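Local coordinates for protein Pcdhgb2 (Mus musculus, PDB 5SZR) that probably mediates calcium-dependent cell adhesion and may help establish specific neuronal connections in the brain, represented here by its extracellular cadherin domains 3 to 6, at residues Phe116-Glu121 and His204-Asn209; Ile178-Val183 and Ile200-Ile205; Arg402-Val407 and Thr422-Phe427. All blocks are in the same frame, centred on the assembly; numbering follows the deposited sequence.

Contact 1: residues Phe116-Glu121 and His204-Asn209; sequences FTPLPE and HISDVN. With CA (calcium ion), chain N; CA (calcium ion), chain M; CA (calcium ion), chain O.
L119 and P120 pair in parallel with I205 and S206, the CA atoms 4.8 Å apart at both bridges, although the two chains, taken over P118-E121 and H204-V208, diverge by 47°. Three backbone bonds fix the register: L119 N to H204 O is short and nearly straight (2.6 Å, 171°), S206 N bonds L119 O, and E121 N makes a longer bond to S206 O (3.3 Å). P118, preceded by a cis peptide, lays CB and CG against S206 CB. On the other face L119 and I205 run side by side, L119 CD2 lying 4.0 Å from I205 CD1.

E121 carries the polar chemistry. With chi1 at 69°, CG sits between the backbone N and carbonyl carbon, and the extended chain takes the carboxylate past V208. Its OE1 accepts V208 N through the anti lone pair (2.6 Å) and shares a calcium ion with V208 O and D207 OD1; OE2 binds a second calcium at 2.4 Å. Gripped at both oxygens, the carboxylate bridges two ions of a cadherin interdomain site, to which D174, E176, D210 and D243 also contribute. Beyond its calcium, the strongest polar partner of the D207 side chain is N247, and N209 OD1 binds a third calcium.

Strand 119-120 edges its sheet, strand 196-206 lies between it and strand 180-189, and L119 packs on L173.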
loop_
_atom_site.group_PDB
_atom_site.type_symbol
_atom_site.label_atom_id
_atom_site.label_comp_id
_atom_site.label_asym_id
_atom_site.label_seq_id
_atom_site.Cartn_x
_atom_site.Cartn_y
_atom_site.Cartn_z
ATOM N N PHE A 116 5.749 -16.169 16.838
ATOM C CA PHE A 116 5.173 -14.832 17.003
ATOM C C PHE A 116 4.163 -14.596 15.882
ATOM O O PHE A 116 4.537 -14.256 14.759
ATOM C CB PHE A 116 6.295 -13.796 16.981
ATOM C CG PHE A 116 6.003 -12.523 17.747
ATOM C CD1 PHE A 116 4.711 -12.051 17.908
ATOM C CD2 PHE A 116 7.048 -11.786 18.295
ATOM C CE1 PHE A 116 4.471 -10.867 18.608
ATOM C CE2 PHE A 116 6.811 -10.603 18.988
ATOM C CZ PHE A 116 5.523 -10.149 19.147
ATOM N N THR A 117 2.878 -14.785 16.176
ATOM C CA THR A 117 1.830 -14.732 15.153
ATOM C C THR A 117 0.644 -13.838 15.542
ATOM O O THR A 117 -0.095 -14.157 16.471
ATOM C CB THR A 117 1.275 -16.149 14.852
ATOM O OG1 THR A 117 2.290 -16.956 14.243
ATOM C CG2 THR A 117 0.065 -16.071 13.923
ATOM N N PRO A 118 0.447 -12.714 14.832
ATOM C CA PRO A 118 1.311 -12.176 13.780
ATOM C C PRO A 118 2.509 -11.435 14.357
ATOM O O PRO A 118 2.557 -11.188 15.564
ATOM C CB PRO A 118 0.387 -11.213 13.034
ATOM C CG PRO A 118 -0.549 -10.736 14.086
ATOM C CD PRO A 118 -0.794 -11.927 14.971
ATOM N N LEU A 119 3.454 -11.072 13.488
ATOM C CA LEU A 119 4.688 -10.423 13.901
ATOM C C LEU A 119 4.612 -8.940 13.572
ATOM O O LEU A 119 4.598 -8.583 12.383
ATOM C CB LEU A 119 5.880 -11.069 13.195
ATOM C CG LEU A 119 7.285 -10.586 13.547
ATOM C CD1 LEU A 119 7.580 -10.844 15.008
ATOM C CD2 LEU A 119 8.317 -11.270 12.668
ATOM N N PRO A 120 4.549 -8.050 14.567
ATOM C CA PRO A 120 4.458 -6.610 14.279
ATOM C C PRO A 120 5.611 -6.116 13.416
ATOM O O PRO A 120 6.772 -6.465 13.634
ATOM C CB PRO A 120 4.494 -5.971 15.670
ATOM C CG PRO A 120 3.938 -7.017 16.571
ATOM C CD PRO A 120 4.357 -8.341 15.998
ATOM N N GLU A 121 5.274 -5.276 12.435
ATOM C CA GLU A 121 6.270 -4.767 11.500
ATOM C C GLU A 121 7.282 -3.839 12.159
ATOM O O GLU A 121 8.337 -3.580 11.575
ATOM C CB GLU A 121 5.579 -4.032 10.351
ATOM C CG GLU A 121 4.927 -2.724 10.750
ATOM C CD GLU A 121 4.313 -2.011 9.565
ATOM O OE1 GLU A 121 3.194 -1.475 9.707
ATOM O OE2 GLU A 121 4.944 -1.999 8.488
ATOM N N HIS A 204 3.165 -13.887 9.434
ATOM C CA HIS A 204 2.230 -12.832 9.081
ATOM C C HIS A 204 2.695 -11.542 9.744
ATOM O O HIS A 204 2.822 -11.486 10.972
ATOM C CB HIS A 204 0.813 -13.190 9.524
ATOM C CG HIS A 204 0.184 -14.272 8.703
ATOM N ND1 HIS A 204 0.581 -14.553 7.414
ATOM C CD2 HIS A 204 -0.815 -15.141 8.987
ATOM C CE1 HIS A 204 -0.145 -15.549 6.940
ATOM N NE2 HIS A 204 -0.999 -15.924 7.874
ATOM N N ILE A 205 2.965 -10.523 8.937
ATOM C CA ILE A 205 3.424 -9.236 9.444
ATOM C C ILE A 205 2.206 -8.347 9.657
ATOM O O ILE A 205 1.483 -8.039 8.703
ATOM C CB ILE A 205 4.422 -8.577 8.480
ATOM C CG1 ILE A 205 5.590 -9.520 8.175
ATOM C CG2 ILE A 205 4.924 -7.266 9.060
ATOM C CD1 ILE A 205 6.467 -9.826 9.370
ATOM N N SER A 206 1.971 -7.943 10.904
ATOM C CA SER A 206 0.818 -7.115 11.231
ATOM C C SER A 206 1.148 -5.631 11.055
ATOM O O SER A 206 2.310 -5.215 11.083
ATOM C CB SER A 206 0.339 -7.391 12.660
ATOM O OG SER A 206 1.367 -7.141 13.598
ATOM N N ASP A 207 0.101 -4.831 10.879
ATOM C CA ASP A 207 0.256 -3.437 10.484
ATOM C C ASP A 207 0.439 -2.518 11.685
ATOM O O ASP A 207 -0.130 -2.740 12.757
ATOM C CB ASP A 207 -0.952 -2.971 9.665
ATOM C CG ASP A 207 -0.803 -1.538 9.163
ATOM O OD1 ASP A 207 0.143 -1.275 8.388
ATOM O OD2 ASP A 207 -1.636 -0.681 9.531
ATOM N N VAL A 208 1.247 -1.482 11.484
ATOM C CA VAL A 208 1.422 -0.369 12.406
ATOM C C VAL A 208 1.137 0.909 11.625
ATOM O O VAL A 208 1.339 0.965 10.407
ATOM C CB VAL A 208 2.846 -0.368 13.016
ATOM C CG1 VAL A 208 3.131 0.907 13.789
ATOM C CG2 VAL A 208 3.029 -1.579 13.920
ATOM N N ASN A 209 0.624 1.929 12.315
ATOM C CA ASN A 209 0.334 3.207 11.666
ATOM C C ASN A 209 1.639 3.982 11.515
ATOM O O ASN A 209 1.967 4.877 12.298
ATOM C CB ASN A 209 -0.698 4.004 12.453
ATOM C CG ASN A 209 -1.163 5.244 11.707
ATOM O OD1 ASN A 209 -1.106 5.297 10.479
ATOM N ND2 ASN A 209 -1.624 6.248 12.446
HETATM CA CA CA N . 1.883 0.263 8.188
HETATM CA CA CA M . 5.701 -0.035 7.261
HETATM CA CA CA O . -1.693 5.718 8.185
HETATM O O HOH W 1 6.101 1.977 5.815
HETATM O O HOH W 2 8.028 -0.111 7.812
#

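Contact 2: residues Ile178-Val183 and Ile200-Ile205; sequences IPEYNV and IITLHI. With NAG (2-acetamido-2-deoxy-beta-D-glucopyranose), chain D.
E180 to V183 run antiparallel to I201 to H204, with the axes of strands 180-183 and 200-205 4.5 Å apart at closest and their directions at 166°. This is the hairpin of strands F and G in a cadherin repeat, a Greek-key beta sandwich. Y181-L203 and V183-I201 are hydrogen-bonded pairs, each closed by two N-H...O bonds, among them L203 N to Y181 O at 2.6 Å.

Y181, V183, I201 and L203 face the sandwich interior. Y181 CB meets L203 CB at 3.7 Å, and I205 CD1 touches the tyrosine ring at its edge, in plane, 3.9 Å from CD2. I178 CG2 lies over one face of that ring, offset toward the rim, while F155 makes an edge-to-face contact with it. V183 CG2 crosses to L203 CD1, and both residues pack on F155.

The other face is polar and glycosylated: N182 ND2 is bonded covalently to C1 of an N-acetylglucosamine. E180 holds CG opposite its backbone N (chi1 -162°) and is extended beyond, lying alongside H204; carboxylate and imidazole planes are 49° apart. Its OE1 accepts N2 of the sugar at 2.6 Å, and OE2 approaches H204 CE1 at the ring edge (3.2 Å). With an alanine here, the sugar's acetamido N-H would probably lose this acceptor, leaving the acetamido group freer to turn and the imidazole edge without its acidic neighbour. N182 stands beside T202 with CG anti to the carbonyl carbon, and its remaining amide atom, OD1, is held across the strands: T202 OG1 donates to N182 OD1 at 2.6 Å, nearly along the C=O axis.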
loop_
_atom_site.group_PDB
_atom_site.type_symbol
_atom_site.label_atom_id
_atom_site.label_comp_id
_atom_site.label_asym_id
_atom_site.label_seq_id
_atom_site.Cartn_x
_atom_site.Cartn_y
_atom_site.Cartn_z
ATOM N N ILE A 178 6.730 -6.213 2.398
ATOM C CA ILE A 178 6.561 -7.667 2.437
ATOM C C ILE A 178 5.598 -8.031 3.560
ATOM O O ILE A 178 5.965 -7.952 4.741
ATOM C CB ILE A 178 7.902 -8.391 2.626
ATOM C CG1 ILE A 178 8.842 -8.111 1.454
ATOM C CG2 ILE A 178 7.666 -9.881 2.773
ATOM C CD1 ILE A 178 10.257 -8.576 1.693
ATOM N N PRO A 179 4.368 -8.435 3.246
ATOM C CA PRO A 179 3.384 -8.684 4.307
ATOM C C PRO A 179 3.425 -10.095 4.871
ATOM O O PRO A 179 2.921 -10.326 5.975
ATOM C CB PRO A 179 2.048 -8.404 3.606
ATOM C CG PRO A 179 2.303 -8.758 2.184
ATOM C CD PRO A 179 3.748 -8.411 1.908
ATOM N N GLU A 180 4.017 -11.040 4.137
ATOM C CA GLU A 180 4.026 -12.443 4.535
ATOM C C GLU A 180 5.390 -13.055 4.243
ATOM O O GLU A 180 6.058 -12.684 3.277
ATOM C CB GLU A 180 2.925 -13.228 3.807
ATOM C CG GLU A 180 2.562 -14.557 4.437
ATOM C CD GLU A 180 1.485 -15.288 3.655
ATOM O OE1 GLU A 180 1.831 -16.171 2.840
ATOM O OE2 GLU A 180 0.292 -14.965 3.847
ATOM N N TYR A 181 5.798 -14.004 5.087
ATOM C CA TYR A 181 7.087 -14.673 4.957
ATOM C C TYR A 181 6.926 -16.179 5.087
ATOM O O TYR A 181 6.205 -16.662 5.965
ATOM C CB TYR A 181 8.083 -14.206 6.024
ATOM C CG TYR A 181 8.699 -12.850 5.793
ATOM C CD1 TYR A 181 9.650 -12.657 4.802
ATOM C CD2 TYR A 181 8.358 -11.767 6.594
ATOM C CE1 TYR A 181 10.226 -11.416 4.602
ATOM C CE2 TYR A 181 8.927 -10.525 6.400
ATOM C CZ TYR A 181 9.861 -10.358 5.405
ATOM O OH TYR A 181 10.432 -9.126 5.216
ATOM N N ASN A 182 7.621 -16.921 4.227
ATOM C CA ASN A 182 7.766 -18.369 4.361
ATOM C C ASN A 182 9.232 -18.662 4.667
ATOM O O ASN A 182 10.095 -18.516 3.794
ATOM C CB ASN A 182 7.298 -19.098 3.103
ATOM C CG ASN A 182 5.805 -19.372 3.107
ATOM O OD1 ASN A 182 5.184 -19.454 4.166
ATOM N ND2 ASN A 182 5.221 -19.520 1.919
ATOM N N VAL A 183 9.511 -19.068 5.903
ATOM C CA VAL A 183 10.872 -19.287 6.381
ATOM C C VAL A 183 11.092 -20.786 6.525
ATOM O O VAL A 183 10.418 -21.447 7.326
ATOM C CB VAL A 183 11.128 -18.558 7.709
ATOM C CG1 VAL A 183 12.583 -18.689 8.122
ATOM C CG2 VAL A 183 10.731 -17.091 7.588
ATOM N N ILE A 200 8.744 -25.362 7.347
ATOM C CA ILE A 200 8.461 -24.041 6.799
ATOM C C ILE A 200 7.618 -23.282 7.812
ATOM O O ILE A 200 6.515 -23.718 8.164
ATOM C CB ILE A 200 7.754 -24.135 5.440
ATOM C CG1 ILE A 200 8.635 -24.911 4.455
ATOM C CG2 ILE A 200 7.428 -22.746 4.914
ATOM C CD1 ILE A 200 7.984 -25.181 3.127
ATOM N N ILE A 201 8.147 -22.164 8.297
ATOM C CA ILE A 201 7.438 -21.290 9.222
ATOM C C ILE A 201 6.863 -20.136 8.417
ATOM O O ILE A 201 7.607 -19.402 7.755
ATOM C CB ILE A 201 8.362 -20.768 10.333
ATOM C CG1 ILE A 201 9.062 -21.926 11.042
ATOM C CG2 ILE A 201 7.575 -19.928 11.325
ATOM C CD1 ILE A 201 10.002 -21.480 12.130
ATOM N N THR A 202 5.544 -19.980 8.470
ATOM C CA THR A 202 4.867 -18.875 7.807
ATOM C C THR A 202 4.711 -17.717 8.784
ATOM O O THR A 202 4.219 -17.903 9.902
ATOM C CB THR A 202 3.501 -19.310 7.278
ATOM O OG1 THR A 202 3.680 -20.237 6.198
ATOM C CG2 THR A 202 2.709 -18.106 6.784
ATOM N N LEU A 203 5.136 -16.530 8.362
ATOM C CA LEU A 203 5.087 -15.333 9.191
ATOM C C LEU A 203 4.104 -14.329 8.607
ATOM O O LEU A 203 4.199 -13.968 7.427
ATOM C CB LEU A 203 6.473 -14.697 9.320
ATOM C CG LEU A 203 7.500 -15.592 10.013
ATOM C CD1 LEU A 203 8.818 -14.852 10.208
ATOM C CD2 LEU A 203 6.941 -16.081 11.338
ATOM N N HIS A 204 3.165 -13.887 9.434
ATOM C CA HIS A 204 2.230 -12.832 9.081
ATOM C C HIS A 204 2.695 -11.542 9.744
ATOM O O HIS A 204 2.822 -11.486 10.972
ATOM C CB HIS A 204 0.813 -13.190 9.524
ATOM C CG HIS A 204 0.184 -14.272 8.703
ATOM N ND1 HIS A 204 0.581 -14.553 7.414
ATOM C CD2 HIS A 204 -0.815 -15.141 8.987
ATOM C CE1 HIS A 204 -0.145 -15.549 6.940
ATOM N NE2 HIS A 204 -0.999 -15.924 7.874
ATOM N N ILE A 205 2.965 -10.523 8.937
ATOM C CA ILE A 205 3.424 -9.236 9.444
ATOM C C ILE A 205 2.206 -8.347 9.657
ATOM O O ILE A 205 1.483 -8.039 8.703
ATOM C CB ILE A 205 4.422 -8.577 8.480
ATOM C CG1 ILE A 205 5.590 -9.520 8.175
ATOM C CG2 ILE A 205 4.924 -7.266 9.060
ATOM C CD1 ILE A 205 6.467 -9.826 9.370
HETATM C C1 NAG D . 3.803 -19.780 1.809
HETATM C C2 NAG D . 3.121 -18.815 0.840
HETATM C C3 NAG D . 1.621 -19.076 0.822
HETATM C C4 NAG D . 1.346 -20.529 0.458
HETATM C C5 NAG D . 2.084 -21.456 1.426
HETATM C C6 NAG D . 1.951 -22.922 1.069
HETATM C C7 NAG D . 4.099 -16.608 0.397
HETATM C C8 NAG D . 4.288 -15.212 0.908
HETATM N N2 NAG D . 3.397 -17.429 1.184
HETATM O O3 NAG D . 0.995 -18.196 -0.105
HETATM O O4 NAG D . -0.057 -20.777 0.499
HETATM O O5 NAG D . 3.491 -21.151 1.433
HETATM O O6 NAG D . 2.606 -23.219 -0.157
HETATM O O7 NAG D . 4.561 -16.976 -0.679
#

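Contact 3: residues Arg402-Val407 and Thr422-Phe427; sequences RQRLLV and TLHLIF. With MAN (alpha-D-mannopyranose), chain B.
R402 and I426 lie side by side, with I426 CD1 3.2 Å above the guanidinium plane, offset toward its rim. The arginine chain bends at chi3 (51°), which brings the flat group over the methyl. One water joins three residues next to it: H424 ND1 at 2.7 Å, Q403 O, to which the water donates at 3.1 Å, and, weakly, R402 NH2. Farther along the same face, T422 OG1 is bonded covalently to C1 of a mannose (1.4 Å). R404, extended from CG to NE, slants across T422, NE nearest its CG2, and sends NH1 to mannose O4 in a weak bond of 3.3 Å. L406 CD1 approaches both T422 OG1 and the sugar, so an arginine and a leucine both neighbour the glycan root.

The opposite face is mainly apolar, with Q403 the polar member. L405 CD1 meets L425 CD1 at 4.0 Å, V407 CG1 touches L423 CD1, and Q403 CG comes within 4.1 Å of F427 CE2, the amide and ring planes standing 71° apart.

Between the two faces the strands run antiparallel, their N-to-C directions 158° apart. Q403-L425 and L405-L423 are hydrogen-bonded pairs of two bonds each, L423 N to L405 O measuring 2.7 Å. A second shell orients the polar ends: S375 bonds Q403 OE1, S400 O takes Q403 NE2, Q373 holds R404 NH2, and D333 bonds the mannose. F380 packs against Q403, L405 and L425 from the facing sheet.

Strands 402-410 and 418-428 thus form an F-G hairpin of the Greek-key cadherin sandwich, here in the sixth extracellular domain, with an O-linked mannose on the outward face of strand G.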
loop_
_atom_site.group_PDB
_atom_site.type_symbol
_atom_site.label_atom_id
_atom_site.label_comp_id
_atom_site.label_asym_id
_atom_site.label_seq_id
_atom_site.Cartn_x
_atom_site.Cartn_y
_atom_site.Cartn_z
ATOM N N ARG A 402 -32.327 69.951 -37.006
ATOM C CA ARG A 402 -32.517 69.015 -35.906
ATOM C C ARG A 402 -32.074 67.622 -36.332
ATOM O O ARG A 402 -32.521 67.112 -37.365
ATOM C CB ARG A 402 -33.980 68.978 -35.462
ATOM C CG ARG A 402 -34.512 70.272 -34.866
ATOM C CD ARG A 402 -35.855 70.019 -34.195
ATOM N NE ARG A 402 -35.768 68.890 -33.267
ATOM C CZ ARG A 402 -35.812 68.999 -31.944
ATOM N NH1 ARG A 402 -35.963 70.193 -31.382
ATOM N NH2 ARG A 402 -35.719 67.914 -31.182
ATOM N N GLN A 403 -31.209 67.007 -35.528
ATOM C CA GLN A 403 -30.704 65.669 -35.789
ATOM C C GLN A 403 -30.913 64.795 -34.562
ATOM O O GLN A 403 -30.961 65.286 -33.430
ATOM C CB GLN A 403 -29.217 65.696 -36.165
ATOM C CG GLN A 403 -28.930 66.426 -37.464
ATOM C CD GLN A 403 -29.314 65.609 -38.678
ATOM O OE1 GLN A 403 -29.389 64.379 -38.612
ATOM N NE2 GLN A 403 -29.559 66.285 -39.796
ATOM N N ARG A 404 -31.033 63.492 -34.791
ATOM C CA ARG A 404 -31.301 62.554 -33.709
ATOM C C ARG A 404 -30.501 61.278 -33.912
ATOM O O ARG A 404 -30.539 60.684 -34.994
ATOM C CB ARG A 404 -32.792 62.230 -33.628
ATOM C CG ARG A 404 -33.133 61.104 -32.673
ATOM C CD ARG A 404 -34.619 60.803 -32.732
ATOM N NE ARG A 404 -35.002 59.722 -31.833
ATOM C CZ ARG A 404 -34.838 58.432 -32.103
ATOM N NH1 ARG A 404 -35.226 57.519 -31.224
ATOM N NH2 ARG A 404 -34.281 58.052 -33.247
ATOM N N LEU A 405 -29.786 60.863 -32.865
ATOM C CA LEU A 405 -29.022 59.622 -32.844
ATOM C C LEU A 405 -29.510 58.746 -31.698
ATOM O O LEU A 405 -29.672 59.229 -30.571
ATOM C CB LEU A 405 -27.523 59.886 -32.663
ATOM C CG LEU A 405 -26.631 60.495 -33.744
ATOM C CD1 LEU A 405 -25.196 60.493 -33.244
ATOM C CD2 LEU A 405 -26.730 59.735 -35.046
ATOM N N LEU A 406 -29.726 57.462 -31.980
ATOM C CA LEU A 406 -30.011 56.461 -30.955
ATOM C C LEU A 406 -28.783 55.567 -30.843
ATOM O O LEU A 406 -28.495 54.784 -31.753
ATOM C CB LEU A 406 -31.263 55.653 -31.291
ATOM C CG LEU A 406 -31.548 54.472 -30.351
ATOM C CD1 LEU A 406 -31.667 54.947 -28.909
ATOM C CD2 LEU A 406 -32.805 53.719 -30.771
ATOM N N VAL A 407 -28.061 55.685 -29.733
ATOM C CA VAL A 407 -26.779 55.012 -29.565
ATOM C C VAL A 407 -26.901 53.915 -28.516
ATOM O O VAL A 407 -27.701 53.997 -27.576
ATOM C CB VAL A 407 -25.656 56.001 -29.185
ATOM C CG1 VAL A 407 -25.524 57.086 -30.241
ATOM C CG2 VAL A 407 -25.919 56.606 -27.814
ATOM N N THR A 422 -30.680 58.414 -26.334
ATOM C CA THR A 422 -31.069 59.199 -27.499
ATOM C C THR A 422 -30.429 60.577 -27.413
ATOM O O THR A 422 -30.588 61.281 -26.413
ATOM C CB THR A 422 -32.587 59.338 -27.604
ATOM O OG1 THR A 422 -33.180 58.051 -27.792
ATOM C CG2 THR A 422 -32.945 60.219 -28.787
ATOM N N LEU A 423 -29.708 60.953 -28.458
ATOM C CA LEU A 423 -28.979 62.214 -28.500
ATOM C C LEU A 423 -29.645 63.108 -29.530
ATOM O O LEU A 423 -29.556 62.843 -30.734
ATOM C CB LEU A 423 -27.511 61.989 -28.854
ATOM C CG LEU A 423 -26.694 61.012 -28.016
ATOM C CD1 LEU A 423 -25.284 60.952 -28.571
ATOM C CD2 LEU A 423 -26.685 61.436 -26.561
ATOM N N HIS A 424 -30.318 64.155 -29.058
ATOM C CA HIS A 424 -30.871 65.185 -29.925
ATOM C C HIS A 424 -29.772 66.206 -30.195
ATOM O O HIS A 424 -29.358 66.938 -29.291
ATOM C CB HIS A 424 -32.090 65.847 -29.285
ATOM C CG HIS A 424 -33.190 64.890 -28.946
ATOM N ND1 HIS A 424 -33.917 64.221 -29.908
ATOM C CD2 HIS A 424 -33.700 64.503 -27.752
ATOM C CE1 HIS A 424 -34.821 63.456 -29.322
ATOM N NE2 HIS A 424 -34.712 63.610 -28.014
ATOM N N LEU A 425 -29.291 66.244 -31.432
ATOM C CA LEU A 425 -28.255 67.180 -31.848
ATOM C C LEU A 425 -28.891 68.214 -32.769
ATOM O O LEU A 425 -29.416 67.867 -33.832
ATOM C CB LEU A 425 -27.108 66.446 -32.542
ATOM C CG LEU A 425 -26.686 65.146 -31.853
ATOM C CD1 LEU A 425 -25.567 64.455 -32.615
ATOM C CD2 LEU A 425 -26.278 65.399 -30.408
ATOM N N ILE A 426 -28.855 69.478 -32.357
ATOM C CA ILE A 426 -29.557 70.554 -33.048
ATOM C C ILE A 426 -28.544 71.618 -33.438
ATOM O O ILE A 426 -27.907 72.224 -32.567
ATOM C CB ILE A 426 -30.669 71.153 -32.175
ATOM C CG1 ILE A 426 -31.628 70.052 -31.721
ATOM C CG2 ILE A 426 -31.410 72.252 -32.928
ATOM C CD1 ILE A 426 -32.805 70.574 -30.945
ATOM N N PHE A 427 -28.400 71.848 -34.740
ATOM C CA PHE A 427 -27.470 72.853 -35.232
ATOM C C PHE A 427 -28.019 74.253 -35.011
ATOM O O PHE A 427 -29.199 74.523 -35.252
ATOM C CB PHE A 427 -27.183 72.642 -36.717
ATOM C CG PHE A 427 -26.267 71.489 -36.995
ATOM C CD1 PHE A 427 -24.901 71.613 -36.805
ATOM C CD2 PHE A 427 -26.769 70.281 -37.446
ATOM C CE1 PHE A 427 -24.055 70.550 -37.061
ATOM C CE2 PHE A 427 -25.929 69.223 -37.705
ATOM C CZ PHE A 427 -24.570 69.359 -37.511
HETATM C C1 MAN B . -34.008 57.756 -26.651
HETATM C C2 MAN B . -34.456 56.307 -26.848
HETATM C C3 MAN B . -35.470 56.245 -27.994
HETATM C C4 MAN B . -36.652 57.193 -27.735
HETATM C C5 MAN B . -36.158 58.631 -27.493
HETATM C C6 MAN B . -37.278 59.552 -27.016
HETATM O O2 MAN B . -35.135 55.819 -25.682
HETATM O O3 MAN B . -35.945 54.920 -28.229
HETATM O O4 MAN B . -37.522 57.187 -28.855
HETATM O O5 MAN B . -35.103 58.650 -26.474
HETATM O O6 MAN B . -36.770 60.880 -26.899
HETATM O O HOH W 3 -33.875 65.322 -32.379
#

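Contacts 1 and 2 share strand 196-206 and the residues H204 and I205: one pairs its end with the short edge strand in parallel, the other pairs it antiparallel with its hairpin partner, and their centres lie 10 Å apart. Contact 3 belongs to another cadherin repeat, its centre about 90 Å from that of contact 1, yet repeats the hairpin topology of contact 2. It is the most buried of the three, whereas the other two are partly buried. Chemistry follows position: contact 1 ends in carboxylates and calcium at a domain junction, while the two hairpins join a largely apolar inner face to a glycosylated outer one, N-linked in contact 2 and O-linked in contact 3.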